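Side-chain contacts in hypothetical protein GrpB (Enterococcus faecalis, PDB 2NRK), which is of unknown function but belongs to the GrpB family of the nucleotidyltransferase clan, and is probably related to those enzymes in fold: residues A[10-13]-A[14-17]; A[111-114]-A[115-119]; A[163-166]-A[167-171]. All blocks are in the same frame, centred on the assembly; numbering follows the deposited sequence.

Interaction 1: residues A[10-13]-A[14-17]; sequences EYQP and AWVE
Gln12 lies across one face of the Trp15 indole, the two side chains crossing at about a right angle. CB of Gln12 stands 3.6 Å from the centroid of the Trp15 five-membered ring and only 12° off the ring normal, which qualifies as a CH-pi contact. The glutamine chain is extended beyond CG; CG follows above the CZ2-CE2 side of the indole, and CD passes beyond the rim, near NE1, with the amide plane turned 40° from the ring. One water ties the polar ends together: it accepts from Trp15 NE1 at 3.0 Å, in the indole plane, and donates to Gln12 OE1, while Gln12 NE2 is held by Thr9. Tyr11 meets the same indole differently. The two aromatic side chains slide past each other in opposite directions, and the edge of the Trp15 six-membered ring points at the face of Tyr11 in an offset edge-to-face pair, planes at 87° and centroids 5.4 Å apart. This cluster sits where the N-terminal loop turns into helix 14-30, and two i to i+3 backbone bonds span the turn. Trp15 N reaches Gln12 O at 2.9 Å, and Val16 N reaches Pro13 O at 3.2 Å. Farther out, CG2 of Val16 rests 3.5 Å from Tyr11 OH. The indole is buried, also packing on Thr9, Thr43, Ala50 and Pro52, whereas Glu10 OE2 forms a salt bridge with Lys139.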
loop_
_atom_site.group_PDB
_atom_site.type_symbol
_atom_site.label_atom_id
_atom_site.label_comp_id
_atom_site.label_asym_id
_atom_site.label_seq_id
_atom_site.Cartn_x
_atom_site.Cartn_y
_atom_site.Cartn_z
ATOM N N GLU A 10 -29.343 10.373 -0.651
ATOM C CA GLU A 10 -28.684 10.383 -1.950
ATOM C C GLU A 10 -27.379 11.173 -1.805
ATOM O O GLU A 10 -27.207 11.939 -0.844
ATOM C CB GLU A 10 -29.590 10.984 -3.026
ATOM C CG GLU A 10 -30.808 10.097 -3.365
ATOM C CD GLU A 10 -30.445 8.658 -3.703
ATOM O OE1 GLU A 10 -29.545 8.430 -4.547
ATOM O OE2 GLU A 10 -31.060 7.734 -3.116
ATOM N N TYR A 11 -26.454 10.943 -2.721
ATOM C CA TYR A 11 -25.157 11.616 -2.679
ATOM C C TYR A 11 -25.343 13.133 -2.562
ATOM O O TYR A 11 -26.225 13.705 -3.202
ATOM C CB TYR A 11 -24.386 11.307 -3.960
ATOM C CG TYR A 11 -23.055 11.995 -4.011
ATOM C CD1 TYR A 11 -21.991 11.532 -3.239
ATOM C CD2 TYR A 11 -22.853 13.113 -4.820
ATOM C CE1 TYR A 11 -20.761 12.166 -3.259
ATOM C CE2 TYR A 11 -21.627 13.740 -4.862
ATOM C CZ TYR A 11 -20.594 13.289 -4.074
ATOM O OH TYR A 11 -19.371 13.914 -4.129
ATOM N N GLN A 12 -24.516 13.771 -1.733
ATOM C CA GLN A 12 -24.513 15.233 -1.629
ATOM C C GLN A 12 -23.161 15.798 -2.101
ATOM O O GLN A 12 -22.146 15.572 -1.449
ATOM C CB GLN A 12 -24.788 15.668 -0.186
ATOM C CG GLN A 12 -26.133 15.188 0.372
ATOM C CD GLN A 12 -26.322 15.554 1.841
ATOM O OE1 GLN A 12 -26.014 16.675 2.250
ATOM N NE2 GLN A 12 -26.850 14.614 2.640
ATOM N N PRO A 13 -23.140 16.532 -3.239
ATOM C CA PRO A 13 -21.861 17.095 -3.686
ATOM C C PRO A 13 -21.185 17.938 -2.621
ATOM O O PRO A 13 -19.952 18.056 -2.640
ATOM C CB PRO A 13 -22.251 17.996 -4.883
ATOM C CG PRO A 13 -23.530 17.459 -5.379
ATOM C CD PRO A 13 -24.241 16.842 -4.176
ATOM N N ALA A 14 -21.975 18.499 -1.696
ATOM C CA ALA A 14 -21.456 19.317 -0.612
ATOM C C ALA A 14 -20.538 18.548 0.335
ATOM O O ALA A 14 -19.755 19.173 1.067
ATOM C CB ALA A 14 -22.593 19.940 0.190
ATOM N N TRP A 15 -20.640 17.214 0.343
ATOM C CA TRP A 15 -19.758 16.424 1.195
ATOM C C TRP A 15 -18.285 16.709 0.883
ATOM O O TRP A 15 -17.422 16.623 1.762
ATOM C CB TRP A 15 -20.057 14.932 0.996
ATOM C CG TRP A 15 -21.387 14.531 1.600
ATOM C CD1 TRP A 15 -22.064 15.154 2.612
ATOM C CD2 TRP A 15 -22.151 13.374 1.250
ATOM N NE1 TRP A 15 -23.241 14.463 2.892
ATOM C CE2 TRP A 15 -23.296 13.351 2.090
ATOM C CE3 TRP A 15 -21.958 12.332 0.331
ATOM C CZ2 TRP A 15 -24.292 12.359 1.984
ATOM C CZ3 TRP A 15 -22.935 11.325 0.241
ATOM C CH2 TRP A 15 -24.088 11.354 1.065
ATOM N N VAL A 16 -18.001 17.022 -0.379
ATOM C CA VAL A 16 -16.624 17.349 -0.779
ATOM C C VAL A 16 -16.148 18.653 -0.101
ATOM O O VAL A 16 -15.002 18.728 0.352
ATOM C CB VAL A 16 -16.484 17.420 -2.315
ATOM C CG1 VAL A 16 -15.026 17.713 -2.689
ATOM C CG2 VAL A 16 -16.923 16.050 -2.931
ATOM N N GLU A 17 -17.039 19.649 -0.060
ATOM C CA GLU A 17 -16.787 20.938 0.614
ATOM C C GLU A 17 -16.502 20.685 2.082
ATOM O O GLU A 17 -15.508 21.170 2.626
ATOM C CB GLU A 17 -18.009 21.873 0.520
ATOM C CG GLU A 17 -18.644 21.949 -0.849
ATOM C CD GLU A 17 -19.871 22.848 -0.934
ATOM O OE1 GLU A 17 -20.241 23.493 0.075
ATOM O OE2 GLU A 17 -20.462 22.897 -2.034
HETATM O O HOH W 1 -24.649 16.450 4.674
#

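Interaction 2: residues A[111-114]-A[115-119]; sequences TQEI and LRHLA
Arg116 reaches back one helical turn to Glu113, the two side chains lying side by side and pointing the same way. Its CB rests 3.3 Å from Gln112 O, against the backbone of the preceding turn. The chain then runs out to CD, which comes within 4.0 Å of Glu113 OE2, and a bend at chi3 (69°) swings the guanidinium round to the carboxylate. NE donates to Glu113 OE2 at 3.0 Å, and NH2 to Glu113 OE1 at 2.8 Å with an N-H...O angle of 165°. The grip is thus side-on and bidentate, one nitrogen to each oxygen. Both oxygens lie near the guanidinium plane, although the carboxylate plane is turned 37° from it. OE1 offers its syn lone pair; OE2 is met on the syn side but out of the carboxylate plane. The remaining nitrogen, NH1, has Glu164 as its partner, and His117 ND1 lies on one side of the guanidinium, offset toward its rim, the imidazole NE2 being bonded to Tyr106. On the buried side Ile114 CG2 touches Leu118 CD1 at 3.8 Å, and both pack on Leu57 of the sheet. This is an i to i+3 Glu-Arg salt bridge along helix 111-126, which packs through Ile114 and Leu118 on the mixed beta-sheet and through Leu115 on helix 157-171.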
loop_
_atom_site.group_PDB
_atom_site.type_symbol
_atom_site.label_atom_id
_atom_site.label_comp_id
_atom_site.label_asym_id
_atom_site.label_seq_id
_atom_site.Cartn_x
_atom_site.Cartn_y
_atom_site.Cartn_z
ATOM N N THR A 111 0.268 -0.152 6.465
ATOM C CA THR A 111 -0.152 -0.233 5.052
ATOM C C THR A 111 -1.456 -0.994 4.873
ATOM O O THR A 111 -2.228 -0.683 3.966
ATOM C CB THR A 111 0.928 -0.833 4.173
ATOM O OG1 THR A 111 1.175 -2.203 4.554
ATOM C CG2 THR A 111 2.236 -0.006 4.320
ATOM N N GLN A 112 -1.709 -2.009 5.711
ATOM C CA GLN A 112 -2.934 -2.809 5.545
ATOM C C GLN A 112 -4.184 -1.947 5.702
ATOM O O GLN A 112 -5.104 -2.035 4.885
ATOM C CB GLN A 112 -2.976 -3.973 6.547
ATOM C CG GLN A 112 -1.789 -4.924 6.471
ATOM C CD GLN A 112 -1.954 -5.999 5.428
ATOM O OE1 GLN A 112 -1.969 -5.719 4.237
ATOM N NE2 GLN A 112 -2.059 -7.249 5.874
ATOM N N GLU A 113 -4.215 -1.116 6.750
ATOM C CA GLU A 113 -5.417 -0.293 7.008
ATOM C C GLU A 113 -5.491 0.841 6.031
ATOM O O GLU A 113 -6.564 1.170 5.524
ATOM C CB GLU A 113 -5.378 0.231 8.431
ATOM C CG GLU A 113 -5.833 -0.867 9.395
ATOM C CD GLU A 113 -7.329 -1.161 9.168
ATOM O OE1 GLU A 113 -8.174 -0.259 9.426
ATOM O OE2 GLU A 113 -7.648 -2.263 8.722
ATOM N N ILE A 114 -4.332 1.455 5.760
ATOM C CA ILE A 114 -4.363 2.594 4.829
ATOM C C ILE A 114 -4.864 2.167 3.457
ATOM O O ILE A 114 -5.763 2.786 2.884
ATOM C CB ILE A 114 -2.974 3.284 4.738
ATOM C CG1 ILE A 114 -2.607 3.879 6.120
ATOM C CG2 ILE A 114 -2.980 4.359 3.620
ATOM C CD1 ILE A 114 -1.103 4.272 6.263
ATOM N N LEU A 115 -4.282 1.092 2.921
ATOM C CA LEU A 115 -4.765 0.574 1.611
ATOM C C LEU A 115 -6.165 0.012 1.643
ATOM O O LEU A 115 -6.875 0.120 0.648
ATOM C CB LEU A 115 -3.792 -0.434 0.974
ATOM C CG LEU A 115 -2.483 0.194 0.496
ATOM C CD1 LEU A 115 -1.718 -0.858 -0.300
ATOM C CD2 LEU A 115 -2.677 1.445 -0.423
ATOM N N ARG A 116 -6.596 -0.555 2.774
ATOM C CA ARG A 116 -7.970 -1.081 2.852
ATOM C C ARG A 116 -8.926 0.050 2.474
ATOM O O ARG A 116 -9.810 -0.125 1.634
ATOM C CB ARG A 116 -8.299 -1.572 4.248
ATOM C CG ARG A 116 -9.778 -2.052 4.311
ATOM C CD ARG A 116 -9.989 -2.869 5.595
ATOM N NE ARG A 116 -9.916 -2.040 6.793
ATOM C CZ ARG A 116 -10.937 -1.356 7.299
ATOM N NH1 ARG A 116 -12.131 -1.336 6.665
ATOM N NH2 ARG A 116 -10.756 -0.655 8.425
ATOM N N HIS A 117 -8.712 1.226 3.085
ATOM C CA HIS A 117 -9.583 2.368 2.827
ATOM C C HIS A 117 -9.386 2.942 1.436
ATOM O O HIS A 117 -10.365 3.180 0.743
ATOM C CB HIS A 117 -9.327 3.477 3.859
ATOM C CG HIS A 117 -9.697 3.086 5.256
ATOM N ND1 HIS A 117 -10.993 2.767 5.613
ATOM C CD2 HIS A 117 -8.954 2.972 6.384
ATOM C CE1 HIS A 117 -11.035 2.493 6.910
ATOM N NE2 HIS A 117 -9.808 2.586 7.398
ATOM N N LEU A 118 -8.134 3.185 1.027
ATOM C CA LEU A 118 -7.921 3.858 -0.256
ATOM C C LEU A 118 -8.318 2.953 -1.421
ATOM O O LEU A 118 -8.912 3.423 -2.385
ATOM C CB LEU A 118 -6.453 4.310 -0.435
ATOM C CG LEU A 118 -6.039 5.407 0.548
ATOM C CD1 LEU A 118 -4.498 5.618 0.426
ATOM C CD2 LEU A 118 -6.808 6.715 0.270
ATOM N N ALA A 119 -7.968 1.669 -1.348
ATOM C CA ALA A 119 -8.300 0.782 -2.461
ATOM C C ALA A 119 -9.814 0.688 -2.619
ATOM O O ALA A 119 -10.315 0.736 -3.741
ATOM C CB ALA A 119 -7.679 -0.609 -2.254
#

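Interaction 3: residues A[163-166]-A[167-171]; sequences IEKE and ALKKY
Ile163 meets Ala167 one turn on through its carbonyl: Ala167 N donates to Ile163 O at 2.7 Å, and the methyl CB of Ala167 lies 3.2 Å from the same oxygen of Ile163. The isoleucine side chain packs on Phe120 and Ile130. Glu164 repeats the pattern, its O accepting from Leu168 N at 3.0 Å, with Leu168 CB 3.5 Å from that oxygen. Its carboxylate is used outside this turn, by helix 111-126. These are the successive i to i+4 bonds of an alpha-helix, here the C-terminal helix 157-171, which packs against helix 111-126 and reaches the second subunit. Lys165 provides the side-chain contact proper, with Lys169. The two lysines lie side by side and point the same way, both extended beyond CG, but they leave the backbone differently: CG of Lys165 is anti to its N (chi1 178°), whereas CG of Lys169 is anti to the carbonyl carbon (chi1 -70°). The chains run alongside, with Lys165 CE 4.0 Å from Lys169 CE and 3.8 Å from Lys169 NZ. The NZ atoms of Lys165 and Lys169 are 4.8 Å apart, so some mutual repulsion is likely, and it is probably offset by the salt bridge that Lys169 NZ makes with Glu61 of the second subunit. Phe108 of that subunit packs on both lysines and on Leu168. Glu166 closes the segment: its O takes the N-H of Lys170, N to O 3.1 Å, and Lys170 CB sits beside that oxygen. The glutamate OE1 is hydrogen-bonded to the hydroxyl of Tyr123, and Lys170 NZ makes a salt bridge with Glu173 OE2.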
loop_
_atom_site.group_PDB
_atom_site.type_symbol
_atom_site.label_atom_id
_atom_site.label_comp_id
_atom_site.label_asym_id
_atom_site.label_seq_id
_atom_site.Cartn_x
_atom_site.Cartn_y
_atom_site.Cartn_z
ATOM N N ILE A 163 -15.993 -6.606 -1.437
ATOM C CA ILE A 163 -15.560 -5.483 -2.265
ATOM C C ILE A 163 -14.145 -5.025 -1.902
ATOM O O ILE A 163 -13.345 -4.658 -2.783
ATOM C CB ILE A 163 -16.588 -4.310 -2.201
ATOM C CG1 ILE A 163 -17.945 -4.793 -2.736
ATOM C CG2 ILE A 163 -16.050 -3.050 -2.966
ATOM C CD1 ILE A 163 -17.869 -5.520 -4.108
ATOM N N GLU A 164 -13.845 -5.029 -0.607
ATOM C CA GLU A 164 -12.478 -4.628 -0.177
ATOM C C GLU A 164 -11.435 -5.562 -0.813
ATOM O O GLU A 164 -10.327 -5.132 -1.191
ATOM C CB GLU A 164 -12.346 -4.691 1.344
ATOM C CG GLU A 164 -12.991 -3.477 2.039
ATOM C CD GLU A 164 -12.951 -3.558 3.593
ATOM O OE1 GLU A 164 -12.742 -4.663 4.155
ATOM O OE2 GLU A 164 -13.132 -2.471 4.229
ATOM N N LYS A 165 -11.775 -6.834 -0.902
ATOM C CA LYS A 165 -10.862 -7.813 -1.481
ATOM C C LYS A 165 -10.697 -7.573 -2.982
ATOM O O LYS A 165 -9.574 -7.534 -3.497
ATOM C CB LYS A 165 -11.370 -9.226 -1.169
ATOM C CG LYS A 165 -10.540 -10.321 -1.749
ATOM C CD LYS A 165 -10.903 -11.663 -1.052
ATOM C CE LYS A 165 -10.290 -12.831 -1.793
ATOM N NZ LYS A 165 -10.671 -14.169 -1.174
ATOM N N GLU A 166 -11.811 -7.405 -3.703
ATOM C CA GLU A 166 -11.757 -7.074 -5.121
ATOM C C GLU A 166 -10.955 -5.784 -5.329
ATOM O O GLU A 166 -10.160 -5.677 -6.280
ATOM C CB GLU A 166 -13.157 -6.870 -5.688
ATOM C CG GLU A 166 -13.995 -8.149 -5.706
ATOM C CD GLU A 166 -15.379 -7.969 -6.354
ATOM O OE1 GLU A 166 -15.722 -6.869 -6.829
ATOM O OE2 GLU A 166 -16.141 -8.957 -6.382
ATOM N N ALA A 167 -11.167 -4.809 -4.433
ATOM C CA ALA A 167 -10.549 -3.495 -4.573
ATOM C C ALA A 167 -9.026 -3.567 -4.422
ATOM O O ALA A 167 -8.294 -2.923 -5.179
ATOM C CB ALA A 167 -11.109 -2.551 -3.514
ATOM N N LEU A 168 -8.569 -4.352 -3.443
ATOM C CA LEU A 168 -7.123 -4.432 -3.160
ATOM C C LEU A 168 -6.414 -5.167 -4.311
ATOM O O LEU A 168 -5.299 -4.790 -4.682
ATOM C CB LEU A 168 -6.860 -5.112 -1.819
ATOM C CG LEU A 168 -5.414 -5.005 -1.287
ATOM C CD1 LEU A 168 -4.942 -3.509 -1.252
ATOM C CD2 LEU A 168 -5.317 -5.693 0.085
ATOM N N LYS A 169 -7.059 -6.192 -4.872
ATOM C CA LYS A 169 -6.516 -6.859 -6.066
ATOM C C LYS A 169 -6.349 -5.833 -7.192
ATOM O O LYS A 169 -5.302 -5.766 -7.834
ATOM C CB LYS A 169 -7.417 -8.016 -6.524
ATOM C CG LYS A 169 -7.389 -9.190 -5.554
ATOM C CD LYS A 169 -8.403 -10.267 -5.957
ATOM C CE LYS A 169 -8.337 -11.469 -5.016
ATOM N NZ LYS A 169 -9.323 -12.488 -5.490
ATOM N N LYS A 170 -7.387 -5.025 -7.410
ATOM C CA LYS A 170 -7.389 -4.052 -8.512
ATOM C C LYS A 170 -6.338 -2.959 -8.315
ATOM O O LYS A 170 -5.773 -2.427 -9.308
ATOM C CB LYS A 170 -8.801 -3.426 -8.659
ATOM C CG LYS A 170 -8.945 -2.490 -9.887
ATOM C CD LYS A 170 -8.758 -3.218 -11.257
ATOM C CE LYS A 170 -9.704 -4.399 -11.467
ATOM N NZ LYS A 170 -9.485 -5.201 -12.755
ATOM N N TYR A 171 -6.089 -2.623 -7.056
ATOM C CA TYR A 171 -5.164 -1.542 -6.671
ATOM C C TYR A 171 -3.794 -1.718 -7.366
ATOM O O TYR A 171 -3.155 -0.741 -7.731
ATOM C CB TYR A 171 -4.974 -1.506 -5.143
ATOM C CG TYR A 171 -4.135 -0.334 -4.688
ATOM C CD1 TYR A 171 -4.702 0.955 -4.539
ATOM C CD2 TYR A 171 -2.761 -0.486 -4.440
ATOM C CE1 TYR A 171 -3.885 2.039 -4.131
ATOM C CE2 TYR A 171 -1.956 0.593 -4.026
ATOM C CZ TYR A 171 -2.510 1.851 -3.883
ATOM O OH TYR A 171 -1.661 2.883 -3.501
#

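How the interactions relate
Interactions 2 and 3 are direct neighbours, their centres about 10 Å apart on two helices that pack together. Arg116 NH1 and Glu164 OE2 make the salt bridge between them at 2.9 Å, so the arginine serves a glutamate in each helix. Farther along the same helix-helix interface, Leu115 CD2 lies 3.5 Å from Tyr171 CZ, and Ala119 O lies 3.4 Å from Ala167 CB. Both contacts also touch the second subunit, which places this helix pair at the dimer interface. Interaction 1 stands apart: its centre is about 23 Å from that of interaction 2, across the chain's centre, and about 25 Å from that of interaction 3, and the second subunit does not touch it.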